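Local structure of ribulose bisphosphate carboxylase (Hyperthermus butylicus DSM 5456, 6HUN) at residues G382-H385 with P386-P390; Y192-I196 with G197-L201. The protein probably adds carbon dioxide and water to ribulose 1,5-bisphosphate, giving two molecules of 3-phosphoglycerate, in an archaeal AMP degradation pathway. One frame throughout, in Å; residues are numbered along the deposited sequence.

Interactions 1 and 2 are turns of one alpha/beta barrel, their centres about 17 Å and nearest atoms about 8 Å apart. Interaction 1 leaves strand 377-380 and enters helix 389-396, while interaction 2 leaves helix 184-196 and enters strand 201-203. Helix 415-431 bridges them, V422 meeting L389 and A419 meeting I199. Both approach V404, probably substrate-binding, whose side chain is about 4 Å from those of L389 and I199. Interaction 1 holds the predicted substrate-binding G382 and G383; in interaction 2, L201 leads toward K203, predicted to bind the metal once carbamylated, a modification absent here. The side chains of L384 and L201 are about 11 and 10 Å from the bound calcium ion.

Interaction 1 (G382-H385 with P386-P390); sequences GGLH and PGTLP
The carbonyl oxygen of H385 is gripped twice by T388. The hydroxyl OG1 of T388 donates to H385 O at 3.1 Å, in the carbonyl plane and on a lone pair, with a C=O...O angle of 140°. The backbone N of T388 also reaches H385 O at 3.1 Å, but its N-H is bent to 131° and the bond is weak. With chi1 at 85°, T388 holds OG1 between its own backbone N and carbonyl carbon, so that hydroxyl and amide converge on the same acceptor. A valine in place of T388 would lose the hydroxyl and would probably leave H385 O with the weak amide bond as its remaining hold on this residue. L389 covers the same oxygen with carbon: its CG lies 3.4 Å from H385 O, and its CD2 goes on to meet CB of L384 at 3.8 Å. L384 crosses T388 at about a right angle, its CD2 resting 3.8 Å from T388 OG1. A backbone bond from L389 N to P386 O (3.1 Å) closes the turn. The imidazole of H385 leads away from the turn to meet the ring of W452, while P386 packs on V422 and A425 of helix 415-431 and on L445 and A448 of helix 443-452. The arrangement joins the seventh barrel strand, 377-380, to the helix behind it, as in a TIM barrel, and starts with G382 and G383, whose backbone conformations suit glycine and which probably bind the substrate.

Interaction 2 (Y192-I196 with G197-L201); sequences YEILI and GGIDL
I194 and I199 form the tight side of this turn, where CG2 of I194 lies 3.7 Å from CB of I199 and 3.8 Å from CG2 of I199, the two side chains crossing obliquely. Chi1 of -73° sets I194 CG1 anti to the carbonyl carbon and puts CG2 anti to the backbone N, the methyl that meets I199. L195 adds its CD2, which comes within 3.7 Å of I199 O; the side chain of L195 also packs on I227 and A230 of helix 216-234. The firm polar bond is G198 N to L195 O, 2.9 Å and nearly straight at 164°, although the donor stands above the carbonyl plane, 51° out of it. L195 O also accepts from K238 NZ, which bonds I199 O as well and so ties the helix end to the strand approach. This is a Schellman motif ending helix 184-196: G198 takes positive phi, at backbone angles where a CB would jam against the preceding carbonyl. It turns the chain within the TIM barrel's beta-alpha-beta crossover toward strand 201-203. The carboxylate of D200 makes a salt bridge to R169 through OD1 and takes a hydrogen bond from L172 N through OD2, joining the turn to strand 171-174. The backbone hold is looser at G197, whose N forks weakly to E193 O and I194 O, 3.5 Å to each. Y192, E193 and I196 form the partly exposed side, where CB of I196 sits 4.2 Å above one face of the Y192 ring, offset toward its rim, and E193 packs on S75 of the second subunit.

Interaction 1 (G382-H385 with P386-P390)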
ATOM      1  N   GLY A 382     -18.179  13.842   5.833  1.00 51.18           N
ATOM      2  CA  GLY A 382     -18.599  13.346   7.140  1.00 49.66           C
ATOM      3  C   GLY A 382     -19.951  13.842   7.566  1.00 48.53           C
ATOM      4  O   GLY A 382     -20.087  14.566   8.560  1.00 58.74           O
ATOM      5  N   GLY A 383     -20.991  13.410   6.866  1.00 48.65           N
ATOM      6  CA  GLY A 383     -22.324  13.762   7.310  1.00 50.90           C
ATOM      7  C   GLY A 383     -22.579  15.257   7.284  1.00 53.30           C
ATOM      8  O   GLY A 383     -23.237  15.786   8.184  1.00 55.90           O
ATOM      9  N   LEU A 384     -22.072  15.958   6.276  1.00 47.67           N
ATOM     10  CA  LEU A 384     -22.288  17.405   6.208  1.00 49.50           C
ATOM     11  C   LEU A 384     -23.674  17.715   5.663  1.00 52.16           C
ATOM     12  O   LEU A 384     -24.009  17.327   4.539  1.00 56.52           O
ATOM     13  CB  LEU A 384     -21.235  18.074   5.333  1.00 44.22           C
ATOM     14  CG  LEU A 384     -19.783  17.735   5.692  1.00 47.57           C
ATOM     15  CD1 LEU A 384     -18.851  18.183   4.594  1.00 46.61           C
ATOM     16  CD2 LEU A 384     -19.417  18.381   7.004  1.00 46.31           C
ATOM     17  N   HIS A 385     -24.429  18.506   6.412  1.00 47.05           N
ATOM     18  CA  HIS A 385     -25.759  18.997   6.072  1.00 53.32           C
ATOM     19  C   HIS A 385     -25.693  20.492   5.846  1.00 51.43           C
ATOM     20  O   HIS A 385     -24.723  21.134   6.258  1.00 49.68           O
ATOM     21  CB  HIS A 385     -26.740  18.678   7.211  1.00 61.39           C
ATOM     22  CG  HIS A 385     -26.888  17.214   7.451  1.00 66.59           C
ATOM     23  ND1 HIS A 385     -27.727  16.424   6.698  1.00 70.15           N
ATOM     24  CD2 HIS A 385     -26.248  16.381   8.302  1.00 68.33           C
ATOM     25  CE1 HIS A 385     -27.637  15.172   7.110  1.00 70.23           C
ATOM     26  NE2 HIS A 385     -26.739  15.118   8.078  1.00 68.98           N
ATOM     27  N   PRO A 386     -26.692  21.096   5.185  1.00 53.30           N
ATOM     28  CA  PRO A 386     -26.619  22.555   4.980  1.00 57.21           C
ATOM     29  C   PRO A 386     -26.331  23.352   6.260  1.00 54.78           C
ATOM     30  O   PRO A 386     -25.475  24.244   6.229  1.00 55.17           O
ATOM     31  CB  PRO A 386     -27.991  22.871   4.366  1.00 56.90           C
ATOM     32  CG  PRO A 386     -28.272  21.604   3.548  1.00 56.16           C
ATOM     33  CD  PRO A 386     -27.791  20.481   4.415  1.00 52.54           C
ATOM     34  N   GLY A 387     -26.919  22.980   7.394  1.00 53.27           N
ATOM     35  CA  GLY A 387     -26.715  23.753   8.613  1.00 53.91           C
ATOM     36  C   GLY A 387     -25.267  23.867   9.047  1.00 58.57           C
ATOM     37  O   GLY A 387     -24.837  24.922   9.525  1.00 57.79           O
ATOM     38  N   THR A 388     -24.495  22.788   8.876  1.00 54.28           N
ATOM     39  CA  THR A 388     -23.098  22.709   9.285  1.00 56.15           C
ATOM     40  C   THR A 388     -22.127  23.393   8.315  1.00 56.43           C
ATOM     41  O   THR A 388     -20.952  23.555   8.671  1.00 54.37           O
ATOM     42  CB  THR A 388     -22.628  21.246   9.395  1.00 55.23           C
ATOM     43  OG1 THR A 388     -22.212  20.776   8.097  1.00 53.73           O
ATOM     44  CG2 THR A 388     -23.699  20.316   9.900  1.00 65.43           C
ATOM     45  N   LEU A 389     -22.552  23.724   7.085  1.00 52.88           N
ATOM     46  CA  LEU A 389     -21.560  24.058   6.051  1.00 50.18           C
ATOM     47  C   LEU A 389     -20.825  25.352   6.376  1.00 52.20           C
ATOM     48  O   LEU A 389     -19.595  25.395   6.248  1.00 43.26           O
ATOM     49  CB  LEU A 389     -22.217  24.140   4.679  1.00 46.46           C
ATOM     50  CG  LEU A 389     -22.790  22.848   4.102  1.00 49.38           C
ATOM     51  CD1 LEU A 389     -23.139  23.061   2.644  1.00 50.64           C
ATOM     52  CD2 LEU A 389     -21.808  21.645   4.251  1.00 47.60           C
ATOM     53  N   PRO A 390     -21.512  26.415   6.844  1.00 46.57           N
ATOM     54  CA  PRO A 390     -20.780  27.655   7.130  1.00 46.53           C
ATOM     55  C   PRO A 390     -19.646  27.479   8.115  1.00 45.42           C
ATOM     56  O   PRO A 390     -18.583  28.079   7.919  1.00 49.58           O
ATOM     57  CB  PRO A 390     -21.892  28.591   7.689  1.00 48.87           C
ATOM     58  CG  PRO A 390     -23.065  28.155   6.992  1.00 49.89           C
ATOM     59  CD  PRO A 390     -22.965  26.649   6.865  1.00 48.73           C
TER

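Interaction 2 (Y192-I196 with G197-L201)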
ATOM      1  N   TYR A 192     -28.053  12.944 -12.988  1.00 55.54           N
ATOM      2  CA  TYR A 192     -28.772  14.108 -13.484  1.00 58.14           C
ATOM      3  C   TYR A 192     -29.388  14.923 -12.350  1.00 62.34           C
ATOM      4  O   TYR A 192     -29.201  16.142 -12.270  1.00 66.84           O
ATOM      5  CB  TYR A 192     -29.858  13.660 -14.446  1.00 62.17           C
ATOM      6  CG  TYR A 192     -30.705  14.825 -14.929  1.00 65.28           C
ATOM      7  CD1 TYR A 192     -30.152  15.823 -15.719  1.00 65.27           C
ATOM      8  CD2 TYR A 192     -32.040  14.912 -14.599  1.00 68.45           C
ATOM      9  CE1 TYR A 192     -30.925  16.882 -16.186  1.00 68.35           C
ATOM     10  CE2 TYR A 192     -32.826  15.983 -15.057  1.00 71.55           C
ATOM     11  CZ  TYR A 192     -32.247  16.967 -15.841  1.00 71.39           C
ATOM     12  OH  TYR A 192     -32.996  18.045 -16.314  1.00 75.74           O
ATOM     13  N   GLU A 193     -30.147  14.272 -11.471  1.00 59.16           N
ATOM     14  CA  GLU A 193     -30.824  15.021 -10.412  1.00 69.25           C
ATOM     15  C   GLU A 193     -29.826  15.745  -9.515  1.00 69.65           C
ATOM     16  O   GLU A 193     -30.069  16.891  -9.100  1.00 71.98           O
ATOM     17  CB  GLU A 193     -31.686  14.076  -9.582  1.00 75.29           C
ATOM     18  CG  GLU A 193     -32.338  13.005 -10.412  1.00 81.78           C
ATOM     19  CD  GLU A 193     -33.604  12.473  -9.787  1.00 89.02           C
ATOM     20  OE1 GLU A 193     -33.513  11.495  -9.014  1.00 88.51           O
ATOM     21  OE2 GLU A 193     -34.686  13.029 -10.077  1.00 92.60           O
ATOM     22  N   ILE A 194     -28.702  15.084  -9.208  1.00 67.01           N
ATOM     23  CA  ILE A 194     -27.641  15.680  -8.393  1.00 63.00           C
ATOM     24  C   ILE A 194     -27.125  16.963  -9.050  1.00 57.36           C
ATOM     25  O   ILE A 194     -27.150  18.041  -8.451  1.00 56.40           O
ATOM     26  CB  ILE A 194     -26.517  14.646  -8.160  1.00 58.99           C
ATOM     27  CG1 ILE A 194     -26.975  13.573  -7.153  1.00 59.56           C
ATOM     28  CG2 ILE A 194     -25.208  15.288  -7.661  1.00 55.47           C
ATOM     29  CD1 ILE A 194     -26.235  12.245  -7.252  1.00 56.71           C
ATOM     30  N   LEU A 195     -26.661  16.871 -10.305  1.00 54.35           N
ATOM     31  CA  LEU A 195     -26.066  18.044 -10.948  1.00 52.27           C
ATOM     32  C   LEU A 195     -27.088  19.145 -11.192  1.00 61.39           C
ATOM     33  O   LEU A 195     -26.800  20.329 -10.954  1.00 60.21           O
ATOM     34  CB  LEU A 195     -25.428  17.653 -12.262  1.00 53.80           C
ATOM     35  CG  LEU A 195     -24.388  16.518 -12.148  1.00 49.35           C
ATOM     36  CD1 LEU A 195     -23.834  16.308 -13.516  1.00 53.11           C
ATOM     37  CD2 LEU A 195     -23.294  16.898 -11.189  1.00 46.74           C
ATOM     38  N   ILE A 196     -28.270  18.775 -11.698  1.00 58.30           N
ATOM     39  CA  ILE A 196     -29.298  19.755 -12.070  1.00 65.81           C
ATOM     40  C   ILE A 196     -29.634  20.720 -10.933  1.00 64.48           C
ATOM     41  O   ILE A 196     -29.994  21.878 -11.179  1.00 62.17           O
ATOM     42  CB  ILE A 196     -30.563  19.030 -12.585  1.00 69.02           C
ATOM     43  CG1 ILE A 196     -31.318  19.917 -13.557  1.00 75.32           C
ATOM     44  CG2 ILE A 196     -31.492  18.603 -11.432  1.00 65.43           C
ATOM     45  CD1 ILE A 196     -30.618  20.060 -14.879  1.00 80.01           C
ATOM     46  N   GLY A 197     -29.522  20.286  -9.687  1.00 63.05           N
ATOM     47  CA  GLY A 197     -29.839  21.222  -8.632  1.00 63.39           C
ATOM     48  C   GLY A 197     -28.695  22.046  -8.080  1.00 62.00           C
ATOM     49  O   GLY A 197     -28.922  22.833  -7.163  1.00 58.45           O
ATOM     50  N   GLY A 198     -27.464  21.901  -8.573  1.00 58.14           N
ATOM     51  CA  GLY A 198     -26.396  22.752  -8.071  1.00 55.44           C
ATOM     52  C   GLY A 198     -25.108  22.056  -7.623  1.00 51.53           C
ATOM     53  O   GLY A 198     -24.127  22.720  -7.278  1.00 51.63           O
ATOM     54  N   ILE A 199     -25.089  20.735  -7.571  1.00 47.00           N
ATOM     55  CA  ILE A 199     -23.818  20.087  -7.223  1.00 50.85           C
ATOM     56  C   ILE A 199     -22.904  20.155  -8.449  1.00 50.12           C
ATOM     57  O   ILE A 199     -23.376  20.198  -9.594  1.00 55.43           O
ATOM     58  CB  ILE A 199     -24.044  18.656  -6.704  1.00 48.09           C
ATOM     59  CG1 ILE A 199     -24.831  18.689  -5.399  1.00 54.83           C
ATOM     60  CG2 ILE A 199     -22.691  17.881  -6.505  1.00 43.48           C
ATOM     61  CD1 ILE A 199     -24.413  19.771  -4.452  1.00 55.88           C
ATOM     62  N   ASP A 200     -21.600  20.303  -8.204  1.00 46.55           N
ATOM     63  CA  ASP A 200     -20.621  20.558  -9.260  1.00 43.91           C
ATOM     64  C   ASP A 200     -20.024  19.260  -9.788  1.00 43.50           C
ATOM     65  O   ASP A 200     -19.766  19.161 -10.987  1.00 43.04           O
ATOM     66  CB  ASP A 200     -19.489  21.455  -8.746  1.00 40.12           C
ATOM     67  CG  ASP A 200     -20.013  22.703  -8.039  1.00 48.78           C
ATOM     68  OD1 ASP A 200     -20.731  23.534  -8.696  1.00 54.28           O
ATOM     69  OD2 ASP A 200     -19.711  22.827  -6.829  1.00 43.11           O
ATOM     70  N   LEU A 201     -19.838  18.283  -8.917  1.00 40.33           N
ATOM     71  CA  LEU A 201     -19.138  17.034  -9.254  1.00 39.73           C
ATOM     72  C   LEU A 201     -19.950  15.858  -8.753  1.00 43.83           C
ATOM     73  O   LEU A 201     -20.384  15.846  -7.594  1.00 45.15           O
ATOM     74  CB  LEU A 201     -17.736  16.977  -8.656  1.00 39.04           C
ATOM     75  CG  LEU A 201     -16.778  18.078  -9.073  1.00 38.66           C
ATOM     76  CD1 LEU A 201     -15.635  18.069  -8.091  1.00 33.22           C
ATOM     77  CD2 LEU A 201     -16.240  17.834 -10.479  1.00 41.29           C
TER